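Local coordinates for chitinase (PDB 5GZT), which probably hydrolyses internal beta-1,4 linkages between N-acetylglucosamine units of chitin, using two family 18 glycoside hydrolase domains, at residues B[649-661]-B[671-683]. Sequence-based numbering, arbitrary orientation.
Sequences PLSVGTSVYAGTV and AGTFILPLTQGTL
Phe674 reaches from segment 671-683 to the backbone of segment 649-661 around Gly659. Phe674 CB lies 3.7 Å from Ala658 O, and with CG anti to the carbonyl carbon (chi1 -66°) the ring runs along the backbone of 658-661. CD1 meets Ala658 O and Gly659 C, Phe674 CE1 comes 3.5 Å from Gly659 O, and CZ reaches Val661 CG2. Val661 CG2 sits over one face of the Phe674 ring in a CH-pi contact, 4.0 Å from its centroid. Ala658 O and Thr660 N lie at the ring's edge. Val756 and Val719, from the two sheets of the immunoglobulin-like domain, also touch the ring.

Beside it the antiparallel backbones are joined through a classic bulge: Ile675 O accepts from Tyr657 N at 2.9 Å and from Ala658 N at 3.2 Å, the latter in the carbonyl plane, and Ile675 N returns a bond to Ala658 O. A second classic bulge sets Thr679 and Gln680 against Gly653. Between them, Ser655 N bonds to Pro677 O (2.8 Å), and Pro677 CD packs 3.8 Å from Tyr657 CB. Backbone bonds thus fasten 653-658, leading into strand 660-662, to the edge of the sheet containing 668-678; at Thr660 water bridges to Thr673 O, while Phe674 and Val661 add apolar contact.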
loop_
_atom_site.group_PDB
_atom_site.type_symbol
_atom_site.label_atom_id
_atom_site.label_comp_id
_atom_site.label_asym_id
_atom_site.label_seq_id
_atom_site.Cartn_x
_atom_site.Cartn_y
_atom_site.Cartn_z
ATOM N N PRO B 649 17.741 10.360 9.413
ATOM C CA PRO B 649 17.892 8.930 9.217
ATOM C C PRO B 649 17.296 8.136 10.411
ATOM O O PRO B 649 17.197 8.664 11.559
ATOM C CB PRO B 649 19.399 8.734 9.066
ATOM C CG PRO B 649 19.996 10.109 9.004
ATOM C CD PRO B 649 19.031 11.010 9.705
ATOM N N LEU B 650 16.847 6.927 10.086
ATOM C CA LEU B 650 16.311 6.023 11.062
ATOM C C LEU B 650 17.450 5.561 11.971
ATOM O O LEU B 650 18.549 5.290 11.527
ATOM C CB LEU B 650 15.627 4.856 10.354
ATOM C CG LEU B 650 14.442 5.213 9.459
ATOM C CD1 LEU B 650 13.974 4.072 8.534
ATOM C CD2 LEU B 650 13.306 5.673 10.351
ATOM N N SER B 651 17.189 5.562 13.272
ATOM C CA SER B 651 18.004 4.936 14.280
ATOM C C SER B 651 17.803 3.417 14.399
ATOM O O SER B 651 16.728 2.934 14.338
ATOM C CB SER B 651 17.599 5.526 15.662
ATOM O OG SER B 651 18.392 6.669 15.835
ATOM N N VAL B 652 18.857 2.675 14.649
ATOM C CA VAL B 652 18.712 1.298 15.058
ATOM C C VAL B 652 17.928 1.354 16.402
ATOM O O VAL B 652 18.142 2.268 17.197
ATOM C CB VAL B 652 20.072 0.651 15.242
ATOM C CG1 VAL B 652 19.943 -0.780 15.806
ATOM C CG2 VAL B 652 20.883 0.553 13.928
ATOM N N GLY B 653 17.009 0.428 16.584
ATOM C CA GLY B 653 16.132 0.260 17.756
ATOM C C GLY B 653 16.399 -1.165 18.326
ATOM O O GLY B 653 16.651 -2.163 17.566
ATOM N N THR B 654 16.413 -1.254 19.654
ATOM C CA THR B 654 16.445 -2.516 20.368
ATOM C C THR B 654 15.316 -2.826 21.325
ATOM O O THR B 654 14.574 -1.927 21.710
ATOM C CB THR B 654 17.751 -2.583 21.161
ATOM O OG1 THR B 654 17.760 -1.577 22.191
ATOM C CG2 THR B 654 18.923 -2.438 20.277
ATOM N N SER B 655 15.167 -4.135 21.648
ATOM C CA SER B 655 14.305 -4.624 22.687
ATOM C C SER B 655 15.160 -5.573 23.523
ATOM O O SER B 655 16.331 -5.755 23.258
ATOM C CB SER B 655 12.975 -5.237 22.178
ATOM O OG SER B 655 13.258 -6.439 21.484
ATOM N N VAL B 656 14.626 -6.123 24.605
ATOM C CA VAL B 656 15.396 -7.044 25.373
ATOM C C VAL B 656 14.677 -8.413 25.417
ATOM O O VAL B 656 13.471 -8.511 25.580
ATOM C CB VAL B 656 15.491 -6.505 26.823
ATOM C CG1 VAL B 656 16.211 -7.547 27.709
ATOM C CG2 VAL B 656 16.245 -5.198 26.837
ATOM N N TYR B 657 15.439 -9.491 25.325
ATOM C CA TYR B 657 14.861 -10.803 25.418
ATOM C C TYR B 657 15.409 -11.480 26.692
ATOM O O TYR B 657 14.677 -12.176 27.387
ATOM C CB TYR B 657 15.340 -11.613 24.202
ATOM C CG TYR B 657 14.861 -13.043 24.226
ATOM C CD1 TYR B 657 13.596 -13.381 23.787
ATOM C CD2 TYR B 657 15.695 -14.012 24.614
ATOM C CE1 TYR B 657 13.141 -14.704 23.816
ATOM C CE2 TYR B 657 15.284 -15.298 24.709
ATOM C CZ TYR B 657 14.027 -15.645 24.290
ATOM O OH TYR B 657 13.795 -17.007 24.362
ATOM N N ALA B 658 16.676 -11.281 26.977
ATOM C CA ALA B 658 17.333 -11.750 28.199
ATOM C C ALA B 658 18.117 -10.584 28.811
ATOM O O ALA B 658 19.137 -10.178 28.282
ATOM C CB ALA B 658 18.269 -12.916 27.940
ATOM N N GLY B 659 17.604 -10.012 29.880
ATOM C CA GLY B 659 18.194 -8.786 30.425
ATOM C C GLY B 659 18.719 -8.850 31.840
ATOM O O GLY B 659 19.125 -7.761 32.415
ATOM N N THR B 660 18.901 -10.071 32.350
ATOM C CA THR B 660 19.419 -10.250 33.721
ATOM C C THR B 660 20.533 -11.289 33.805
ATOM O O THR B 660 20.452 -12.367 33.220
ATOM C CB THR B 660 18.334 -10.740 34.644
ATOM O OG1 THR B 660 17.275 -9.809 34.737
ATOM C CG2 THR B 660 18.902 -10.916 36.046
ATOM N N VAL B 661 21.620 -10.911 34.445
ATOM C CA VAL B 661 22.630 -11.810 34.930
ATOM C C VAL B 661 22.740 -11.532 36.438
ATOM O O VAL B 661 22.875 -10.346 36.831
ATOM C CB VAL B 661 23.954 -11.628 34.260
ATOM C CG1 VAL B 661 24.994 -12.538 34.895
ATOM C CG2 VAL B 661 23.846 -11.909 32.756
ATOM N N ALA B 671 28.982 -16.640 34.645
ATOM C CA ALA B 671 28.856 -16.407 33.226
ATOM C C ALA B 671 27.406 -16.214 32.923
ATOM O O ALA B 671 26.534 -16.744 33.592
ATOM C CB ALA B 671 29.396 -17.605 32.415
ATOM N N GLY B 672 27.107 -15.438 31.903
ATOM C CA GLY B 672 25.686 -15.165 31.542
ATOM C C GLY B 672 25.640 -14.422 30.249
ATOM O O GLY B 672 26.668 -13.925 29.826
ATOM N N THR B 673 24.461 -14.348 29.631
ATOM C CA THR B 673 24.281 -13.742 28.378
ATOM C C THR B 673 23.080 -12.820 28.352
ATOM O O THR B 673 21.963 -13.199 28.691
ATOM C CB THR B 673 24.106 -14.879 27.292
ATOM O OG1 THR B 673 25.288 -15.661 27.356
ATOM C CG2 THR B 673 24.021 -14.274 25.858
ATOM N N PHE B 674 23.305 -11.624 27.911
ATOM C CA PHE B 674 22.232 -10.656 27.624
ATOM C C PHE B 674 21.908 -10.815 26.130
ATOM O O PHE B 674 22.849 -11.026 25.287
ATOM C CB PHE B 674 22.734 -9.234 27.819
ATOM C CG PHE B 674 23.081 -8.912 29.251
ATOM C CD1 PHE B 674 22.111 -8.962 30.234
ATOM C CD2 PHE B 674 24.338 -8.521 29.588
ATOM C CE1 PHE B 674 22.402 -8.594 31.557
ATOM C CE2 PHE B 674 24.632 -8.162 30.882
ATOM C CZ PHE B 674 23.649 -8.206 31.859
ATOM N N ILE B 675 20.626 -10.788 25.810
ATOM C CA ILE B 675 20.180 -10.884 24.450
ATOM C C ILE B 675 19.253 -9.739 24.119
ATOM O O ILE B 675 18.258 -9.595 24.785
ATOM C CB ILE B 675 19.511 -12.245 24.160
ATOM C CG1 ILE B 675 20.526 -13.382 24.364
ATOM C CG2 ILE B 675 19.053 -12.305 22.677
ATOM C CD1 ILE B 675 19.806 -14.763 24.367
ATOM N N LEU B 676 19.575 -8.986 23.050
ATOM C CA LEU B 676 18.800 -7.828 22.647
ATOM C C LEU B 676 18.446 -7.905 21.142
ATOM O O LEU B 676 19.307 -7.560 20.270
ATOM C CB LEU B 676 19.576 -6.541 22.908
ATOM C CG LEU B 676 19.993 -6.282 24.376
ATOM C CD1 LEU B 676 21.352 -6.896 24.645
ATOM C CD2 LEU B 676 20.069 -4.832 24.729
ATOM N N PRO B 677 17.224 -8.306 20.859
ATOM C CA PRO B 677 16.679 -8.250 19.487
ATOM C C PRO B 677 16.599 -6.810 18.971
ATOM O O PRO B 677 16.339 -5.845 19.780
ATOM C CB PRO B 677 15.279 -8.874 19.622
ATOM C CG PRO B 677 15.356 -9.697 20.911
ATOM C CD PRO B 677 16.177 -8.796 21.809
ATOM N N LEU B 678 16.833 -6.649 17.676
ATOM C CA LEU B 678 16.605 -5.385 17.062
ATOM C C LEU B 678 15.152 -5.281 16.683
ATOM O O LEU B 678 14.521 -6.245 16.242
ATOM C CB LEU B 678 17.529 -5.158 15.897
ATOM C CG LEU B 678 18.953 -4.692 16.195
ATOM C CD1 LEU B 678 19.838 -5.578 17.085
ATOM C CD2 LEU B 678 19.679 -4.464 14.869
ATOM N N THR B 679 14.596 -4.091 16.913
ATOM C CA THR B 679 13.296 -3.690 16.520
ATOM C C THR B 679 13.358 -2.824 15.284
ATOM O O THR B 679 12.368 -2.681 14.624
ATOM C CB THR B 679 12.586 -2.796 17.544
ATOM O OG1 THR B 679 13.419 -1.709 17.889
ATOM C CG2 THR B 679 12.387 -3.542 18.792
ATOM N N GLN B 680 14.486 -2.268 14.964
ATOM C CA GLN B 680 14.612 -1.433 13.763
ATOM C C GLN B 680 16.033 -1.594 13.296
ATOM O O GLN B 680 16.938 -1.434 14.098
ATOM C CB GLN B 680 14.180 -0.000 14.058
ATOM C CG GLN B 680 14.381 0.898 12.873
ATOM C CD GLN B 680 13.588 2.196 12.926
ATOM O OE1 GLN B 680 14.091 3.226 13.422
ATOM N NE2 GLN B 680 12.378 2.171 12.359
ATOM N N GLY B 681 16.239 -1.992 12.016
ATOM C CA GLY B 681 17.580 -2.346 11.548
ATOM C C GLY B 681 17.772 -3.841 11.600
ATOM O O GLY B 681 17.103 -4.525 12.393
ATOM N N THR B 682 18.719 -4.347 10.810
ATOM C CA THR B 682 18.970 -5.757 10.664
ATOM C C THR B 682 20.428 -6.013 10.795
ATOM O O THR B 682 21.186 -5.589 9.938
ATOM C CB THR B 682 18.436 -6.238 9.291
ATOM O OG1 THR B 682 17.088 -5.691 9.063
ATOM C CG2 THR B 682 18.432 -7.699 9.222
ATOM N N LEU B 683 20.856 -6.792 11.809
ATOM C CA LEU B 683 22.245 -7.123 11.958
ATOM C C LEU B 683 22.763 -7.889 10.713
ATOM O O LEU B 683 22.066 -8.700 10.112
ATOM C CB LEU B 683 22.534 -8.002 13.182
ATOM C CG LEU B 683 22.083 -7.507 14.571
ATOM C CD1 LEU B 683 22.313 -8.590 15.587
ATOM C CD2 LEU B 683 22.877 -6.244 14.873
HETATM O O HOH W 1 12.649 -0.180 19.869
HETATM O O HOH W 2 20.539 -13.568 30.841
#